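Local coordinates for putative secreted protein (Streptomyces sp. SirexAA-E, PDB 4PEY) that hydrolyses laminarin and laminarioligosaccharides as a secreted exo-beta-1,3-glucanase of glycoside hydrolase family 55, giving glucose and laminaribiose, at residues Q172-T177 / T452-N457; W492-Y497 / H523-V528. The protein carries 1 engineered substitution. All blocks are in the same frame, centred on the assembly; numbering follows the deposited sequence.

Contact 1 of 2, residues Q172-T177 / T452-N457; sequences QQQWYT and TIFYQN. With BGC (beta-D-glucopyranose), chain B; BGC (beta-D-glucopyranose), chain C.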
loop_
_atom_site.group_PDB
_atom_site.type_symbol
_atom_site.label_atom_id
_atom_site.label_comp_id
_atom_site.label_asym_id
_atom_site.label_seq_id
_atom_site.Cartn_x
_atom_site.Cartn_y
_atom_site.Cartn_z
ATOM N N GLN A 172 12.813 12.029 -1.581
ATOM C CA GLN A 172 11.488 11.428 -1.724
ATOM C C GLN A 172 10.476 12.396 -2.316
ATOM O O GLN A 172 10.292 13.486 -1.793
ATOM C CB GLN A 172 10.973 10.940 -0.368
ATOM C CG GLN A 172 11.617 9.650 0.127
ATOM C CD GLN A 172 11.119 8.428 -0.627
ATOM O OE1 GLN A 172 10.236 8.526 -1.481
ATOM N NE2 GLN A 172 11.687 7.274 -0.318
ATOM N N GLN A 173 9.805 11.988 -3.392
ATOM C CA GLN A 173 8.826 12.843 -4.064
ATOM C C GLN A 173 7.636 13.181 -3.175
ATOM O O GLN A 173 7.148 14.319 -3.145
ATOM C CB GLN A 173 8.302 12.159 -5.323
ATOM C CG GLN A 173 9.316 11.939 -6.411
ATOM C CD GLN A 173 8.830 10.932 -7.442
ATOM O OE1 GLN A 173 7.640 10.557 -7.480
ATOM N NE2 GLN A 173 9.749 10.465 -8.269
ATOM N N GLN A 174 7.148 12.164 -2.479
ATOM C CA GLN A 174 5.903 12.270 -1.747
ATOM C C GLN A 174 5.923 11.258 -0.611
ATOM O O GLN A 174 6.777 10.364 -0.591
ATOM C CB GLN A 174 4.699 12.053 -2.681
ATOM C CG GLN A 174 4.517 10.620 -3.221
ATOM C CD GLN A 174 5.345 10.311 -4.463
ATOM O OE1 GLN A 174 5.347 11.066 -5.445
ATOM N NE2 GLN A 174 6.034 9.175 -4.435
ATOM N N TRP A 175 4.999 11.396 0.334
ATOM C CA TRP A 175 4.938 10.476 1.464
ATOM C C TRP A 175 3.615 10.621 2.179
ATOM O O TRP A 175 3.062 11.721 2.214
ATOM C CB TRP A 175 6.090 10.737 2.451
ATOM C CG TRP A 175 6.394 9.536 3.286
ATOM C CD1 TRP A 175 5.804 9.175 4.471
ATOM C CD2 TRP A 175 7.320 8.495 2.964
ATOM N NE1 TRP A 175 6.327 7.982 4.913
ATOM C CE2 TRP A 175 7.258 7.543 4.007
ATOM C CE3 TRP A 175 8.215 8.286 1.904
ATOM C CZ2 TRP A 175 8.058 6.392 4.019
ATOM C CZ3 TRP A 175 9.006 7.141 1.915
ATOM C CH2 TRP A 175 8.919 6.207 2.967
ATOM N N TYR A 176 3.123 9.518 2.750
ATOM C CA TYR A 176 1.968 9.543 3.647
ATOM C C TYR A 176 2.328 8.971 5.012
ATOM O O TYR A 176 2.885 7.878 5.109
ATOM C CB TYR A 176 0.779 8.764 3.064
ATOM C CG TYR A 176 -0.440 8.751 3.976
ATOM C CD1 TYR A 176 -0.973 9.939 4.480
ATOM C CD2 TYR A 176 -1.054 7.554 4.337
ATOM C CE1 TYR A 176 -2.091 9.927 5.309
ATOM C CE2 TYR A 176 -2.176 7.535 5.164
ATOM C CZ TYR A 176 -2.689 8.721 5.642
ATOM O OH TYR A 176 -3.799 8.686 6.458
ATOM N N THR A 177 1.997 9.716 6.060
ATOM C CA THR A 177 2.202 9.274 7.433
ATOM C C THR A 177 0.875 9.405 8.162
ATOM O O THR A 177 0.244 10.471 8.089
ATOM C CB THR A 177 3.276 10.132 8.161
ATOM O OG1 THR A 177 4.468 10.201 7.369
ATOM C CG2 THR A 177 3.600 9.573 9.554
ATOM N N THR A 452 -10.534 10.515 0.408
ATOM C CA THR A 452 -9.183 10.029 0.157
ATOM C C THR A 452 -8.184 10.960 0.811
ATOM O O THR A 452 -8.212 12.172 0.575
ATOM C CB THR A 452 -8.869 9.921 -1.355
ATOM O OG1 THR A 452 -9.653 8.867 -1.917
ATOM C CG2 THR A 452 -7.381 9.616 -1.588
ATOM N N ILE A 453 -7.321 10.387 1.645
ATOM C CA ILE A 453 -6.231 11.118 2.265
ATOM C C ILE A 453 -4.940 10.511 1.730
ATOM O O ILE A 453 -4.622 9.359 2.029
ATOM C CB ILE A 453 -6.282 11.050 3.801
ATOM C CG1 ILE A 453 -7.586 11.672 4.315
ATOM C CG2 ILE A 453 -5.080 11.783 4.410
ATOM C CD1 ILE A 453 -7.839 11.413 5.779
ATOM N N PHE A 454 -4.251 11.313 0.912
ATOM C CA PHE A 454 -3.065 10.975 0.112
ATOM C C PHE A 454 -3.362 10.116 -1.124
ATOM O O PHE A 454 -3.838 8.982 -1.026
ATOM C CB PHE A 454 -1.967 10.274 0.923
ATOM C CG PHE A 454 -0.723 10.012 0.106
ATOM C CD1 PHE A 454 0.305 10.950 0.057
ATOM C CD2 PHE A 454 -0.597 8.848 -0.643
ATOM C CE1 PHE A 454 1.442 10.719 -0.713
ATOM C CE2 PHE A 454 0.524 8.619 -1.418
ATOM C CZ PHE A 454 1.550 9.547 -1.448
ATOM N N TYR A 455 -3.020 10.658 -2.287
ATOM C CA TYR A 455 -3.085 9.912 -3.537
ATOM C C TYR A 455 -1.809 10.123 -4.325
ATOM O O TYR A 455 -1.337 11.258 -4.461
ATOM C CB TYR A 455 -4.290 10.346 -4.378
ATOM C CG TYR A 455 -4.463 9.590 -5.682
ATOM C CD1 TYR A 455 -4.572 8.204 -5.691
ATOM C CD2 TYR A 455 -4.546 10.265 -6.906
ATOM C CE1 TYR A 455 -4.749 7.503 -6.873
ATOM C CE2 TYR A 455 -4.735 9.571 -8.105
ATOM C CZ TYR A 455 -4.838 8.190 -8.082
ATOM O OH TYR A 455 -5.023 7.481 -9.253
ATOM N N GLN A 456 -1.248 9.031 -4.836
ATOM C CA GLN A 456 -0.123 9.107 -5.767
ATOM C C GLN A 456 -0.448 8.314 -7.017
ATOM O O GLN A 456 -0.776 7.122 -6.938
ATOM C CB GLN A 456 1.175 8.580 -5.142
ATOM C CG GLN A 456 2.411 8.740 -6.069
ATOM C CD GLN A 456 2.651 7.549 -6.989
ATOM O OE1 GLN A 456 2.658 6.395 -6.548
ATOM N NE2 GLN A 456 2.846 7.828 -8.282
ATOM N N ASN A 457 -0.368 8.981 -8.166
ATOM C CA ASN A 457 -0.557 8.339 -9.451
ATOM C C ASN A 457 0.556 8.695 -10.419
ATOM O O ASN A 457 1.123 9.788 -10.347
ATOM C CB ASN A 457 -1.897 8.743 -10.065
ATOM C CG ASN A 457 -1.959 8.464 -11.555
ATOM O OD1 ASN A 457 -1.636 9.324 -12.383
ATOM N ND2 ASN A 457 -2.368 7.251 -11.908
HETATM C C2 BGC B . 12.011 12.314 -9.741
HETATM C C3 BGC B . 12.028 11.581 -11.078
HETATM C C4 BGC B . 12.038 12.577 -12.230
HETATM C C5 BGC B . 13.197 13.545 -12.024
HETATM C C6 BGC B . 13.261 14.574 -13.143
HETATM C C1 BGC B . 13.124 13.357 -9.682
HETATM O O1 BGC B . 12.978 14.116 -8.500
HETATM O O2 BGC B . 12.156 11.390 -8.686
HETATM O O3 BGC B . 10.809 10.743 -11.131
HETATM O O4 BGC B . 12.185 11.889 -13.458
HETATM O O5 BGC B . 13.009 14.213 -10.799
HETATM O O6 BGC B . 14.424 15.363 -12.965
HETATM C C2 BGC C . 9.706 8.644 -11.144
HETATM C C3 BGC C . 9.564 7.304 -11.854
HETATM C C4 BGC C . 9.607 7.512 -13.360
HETATM C C5 BGC C . 10.868 8.276 -13.727
HETATM C C6 BGC C . 10.931 8.498 -15.233
HETATM C C1 BGC C . 10.898 9.437 -11.663
HETATM O O2 BGC C . 9.897 8.403 -9.766
HETATM O O3 BGC C . 8.280 6.796 -11.429
HETATM O O4 BGC C . 9.555 6.252 -14.002
HETATM O O5 BGC C . 10.851 9.534 -13.075
HETATM O O6 BGC C . 12.140 9.153 -15.558
#
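Beside the substrate pocket, between the two beta-helical halves of this family 55 enzyme, the side chains of Gln174 and Tyr176 pack against those of Ile453, Phe454 and Gln456. Strands 174-177 and 454-457 run 7.8 Å apart at closest approach, with their directions 148° apart, so they meet through side chains as two facing beta-helix walls and not as neighbours in a sheet. Phe454 is the central piece. Its CG stands anti to the backbone N (chi1 -176°), which carries the ring across the gap until Tyr176 CB lies over one face, 3.5 Å from Phe454 CG, in a CH-pi contact displaced toward the rim. The two aromatic side chains point in opposite directions, their planes 24° apart, and are so far offset that little of one ring lies over the other. Beyond Phe454, Ile453 CG2 touches Tyr176 CE1 at 3.6 Å, and Ile453 O lies over the centre of the tyrosine ring. On the pocket side, Gln174 CG meets the edge of the phenylalanine ring, 3.6 Å from Phe454 CZ. Gln174 bends at chi2, which sets its amide carbon CD 3.7 Å from Gln456 CG. The glutamine amides form hydrogen bonds elsewhere: Gln174 OE1 with Tyr497, and Gln456 OE1 with the substrate-binding Gln130. Next to this packing, Gln173 NE2 donates to O2 of the chain B glucose and to O2 of the chain C glucose, both at 2.6 Å, so one amide nitrogen grips two successive sugar units. The join between the halves is thus made by packing, with the backbone carbonyls of Ile453 and Trp175 against the rings, while the amides of Gln174 and Gln456 are held by protein partners and that of Gln173 by the sugars.

Contact 2 of 2, residues W492-Y497 / H523-V528; sequences WGMGSY and HDLLVV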
loop_
_atom_site.group_PDB
_atom_site.type_symbol
_atom_site.label_atom_id
_atom_site.label_comp_id
_atom_site.label_asym_id
_atom_site.label_seq_id
_atom_site.Cartn_x
_atom_site.Cartn_y
_atom_site.Cartn_z
ATOM N N TRP A 492 -7.640 14.931 -0.111
ATOM C CA TRP A 492 -6.534 15.737 0.411
ATOM C C TRP A 492 -5.176 15.198 -0.047
ATOM O O TRP A 492 -4.894 14.012 0.155
ATOM C CB TRP A 492 -6.511 15.734 1.941
ATOM C CG TRP A 492 -7.642 16.359 2.711
ATOM C CD1 TRP A 492 -7.641 17.597 3.302
ATOM C CD2 TRP A 492 -8.889 15.746 3.073
ATOM N NE1 TRP A 492 -8.816 17.799 3.980
ATOM C CE2 TRP A 492 -9.603 16.681 3.858
ATOM C CE3 TRP A 492 -9.472 14.504 2.805
ATOM C CZ2 TRP A 492 -10.874 16.415 4.372
ATOM C CZ3 TRP A 492 -10.738 14.238 3.312
ATOM C CH2 TRP A 492 -11.424 15.190 4.092
ATOM N N GLY A 493 -4.321 16.064 -0.597
ATOM C CA GLY A 493 -2.925 15.714 -0.837
ATOM C C GLY A 493 -2.765 14.705 -1.959
ATOM O O GLY A 493 -2.395 13.545 -1.727
ATOM N N MET A 494 -3.024 15.146 -3.187
ATOM C CA MET A 494 -3.177 14.214 -4.302
ATOM C C MET A 494 -2.387 14.658 -5.517
ATOM O O MET A 494 -2.500 15.805 -5.948
ATOM C CB MET A 494 -4.658 14.080 -4.672
ATOM C CG MET A 494 -5.569 13.850 -3.467
ATOM S SD MET A 494 -7.318 13.809 -3.871
ATOM C CE MET A 494 -7.415 12.252 -4.686
ATOM N N GLY A 495 -1.611 13.735 -6.083
ATOM C CA GLY A 495 -0.770 14.045 -7.229
ATOM C C GLY A 495 -0.825 13.014 -8.338
ATOM O O GLY A 495 -0.904 11.808 -8.074
ATOM N N SER A 496 -0.782 13.497 -9.579
ATOM C CA SER A 496 -0.697 12.643 -10.763
ATOM C C SER A 496 0.482 13.088 -11.622
ATOM O O SER A 496 0.613 14.279 -11.898
ATOM C CB SER A 496 -1.998 12.707 -11.574
ATOM O OG SER A 496 -1.885 11.995 -12.801
ATOM N N TYR A 497 1.330 12.145 -12.036
ATOM C CA TYR A 497 2.544 12.471 -12.800
ATOM C C TYR A 497 2.489 11.819 -14.179
ATOM O O TYR A 497 1.942 10.725 -14.322
ATOM C CB TYR A 497 3.814 12.014 -12.064
ATOM C CG TYR A 497 3.756 12.188 -10.563
ATOM C CD1 TYR A 497 3.228 13.343 -9.988
ATOM C CD2 TYR A 497 4.226 11.192 -9.715
ATOM C CE1 TYR A 497 3.150 13.491 -8.613
ATOM C CE2 TYR A 497 4.146 11.328 -8.343
ATOM C CZ TYR A 497 3.621 12.485 -7.795
ATOM O OH TYR A 497 3.550 12.624 -6.421
ATOM N N HIS A 523 -8.396 19.317 -1.715
ATOM C CA HIS A 523 -7.387 20.128 -1.061
ATOM C C HIS A 523 -6.016 19.662 -1.486
ATOM O O HIS A 523 -5.707 18.482 -1.356
ATOM C CB HIS A 523 -7.519 20.034 0.461
ATOM C CG HIS A 523 -8.924 20.177 0.949
ATOM N ND1 HIS A 523 -9.524 21.405 1.134
ATOM C CD2 HIS A 523 -9.851 19.248 1.285
ATOM C CE1 HIS A 523 -10.761 21.224 1.564
ATOM N NE2 HIS A 523 -10.982 19.926 1.671
ATOM N N ASP A 524 -5.209 20.594 -1.990
ATOM C CA ASP A 524 -3.810 20.340 -2.327
ATOM C C ASP A 524 -3.672 19.284 -3.430
ATOM O O ASP A 524 -3.238 18.152 -3.191
ATOM C CB ASP A 524 -3.014 19.929 -1.074
ATOM C CG ASP A 524 -3.091 20.959 0.043
ATOM O OD1 ASP A 524 -3.600 22.068 -0.198
ATOM O OD2 ASP A 524 -2.624 20.661 1.172
ATOM N N LEU A 525 -4.038 19.687 -4.643
ATOM C CA LEU A 525 -3.875 18.877 -5.850
ATOM C C LEU A 525 -2.636 19.301 -6.627
ATOM O O LEU A 525 -2.264 20.478 -6.624
ATOM C CB LEU A 525 -5.090 19.020 -6.766
ATOM C CG LEU A 525 -6.459 18.638 -6.209
ATOM C CD1 LEU A 525 -7.530 18.862 -7.265
ATOM C CD2 LEU A 525 -6.452 17.196 -5.733
ATOM N N LEU A 526 -2.013 18.357 -7.324
ATOM C CA LEU A 526 -0.903 18.710 -8.207
ATOM C C LEU A 526 -0.763 17.727 -9.352
ATOM O O LEU A 526 -1.118 16.545 -9.226
ATOM C CB LEU A 526 0.392 18.798 -7.387
ATOM C CG LEU A 526 0.823 17.525 -6.650
ATOM C CD1 LEU A 526 2.294 17.153 -6.867
ATOM C CD2 LEU A 526 0.436 17.612 -5.172
ATOM N N VAL A 527 -0.268 18.229 -10.479
ATOM C CA VAL A 527 0.152 17.363 -11.576
ATOM C C VAL A 527 1.582 17.721 -11.972
ATOM O O VAL A 527 2.028 18.860 -11.802
ATOM C CB VAL A 527 -0.797 17.447 -12.803
ATOM C CG1 VAL A 527 -2.205 16.992 -12.419
ATOM C CG2 VAL A 527 -0.816 18.858 -13.412
ATOM N N VAL A 528 2.317 16.733 -12.471
ATOM C CA VAL A 528 3.731 16.925 -12.773
ATOM C C VAL A 528 4.102 16.158 -14.032
ATOM O O VAL A 528 3.787 14.965 -14.142
ATOM C CB VAL A 528 4.662 16.431 -11.626
ATOM C CG1 VAL A 528 6.076 16.938 -11.854
ATOM C CG2 VAL A 528 4.151 16.848 -10.242
#
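Strands 494-497 and 525-528 run parallel, 4.7 Å apart and 14° from exact alignment, and the pairing extends back to Trp492 and His523. Leu526 takes both roles: its N donates to Met494 O (2.9 Å), and its O accepts from Ser496 N. Gly493 N reaches His523 O, and Met494 N reaches Asp524 O. Both chains turn a corner here, at Gly493 and at Asp524, each with positive phi, as expected of successive coils of a right-handed parallel beta-helix. Side chains at matching positions lie next to each other from coil to coil. The five-membered ring of Trp492 and the His523 ring form an offset stack with the planes at 25°, His523 CD2 lying over one face of the indole, 3.2 Å from Trp492 NE1; the imidazole NE2 is hydrogen-bonded to Glu490. Replacing Trp492 with an alanine would probably leave the His523 ring without its stacking partner. On the face away from Tyr497 and Val528, Met494 CB packs on Leu525 CD2 at 3.7 Å, the two side chains running in the same direction. Tyr497 and Val528 also lie side by side, Val528 CG2 being 3.6 Å from Tyr497 CD1. With its CG beside the backbone N (chi1 -38°), the Tyr497 ring lies back over Gly495, where a CB would be crowded by Tyr497 CE1. Leu526 CD1 comes at the edge of this ring, 4.1 Å from Tyr497 CE1.

Contacts 1 and 2 lie with their centres 9 Å apart and share one wall of the second beta-helical half, in which strand 450-458 pairs with strand 489-498. Contact 1 joins this wall to the other half; contact 2 carries it on by one coil. Tyr497 links the two: its OH is hydrogen-bonded to Gln174 OE1 at 2.6 Å, and its CE2 packs 3.7 Å from OE1 of the sugar-binding Gln173. A second hydrogen bond joins Asn457 OD1 to Ser496 OG at 2.7 Å. The Tyr497 side chain is also about 5 Å from that of Ala458, the engineered replacement at the inferred proton-donor position, and about 6 Å from a bound glucose.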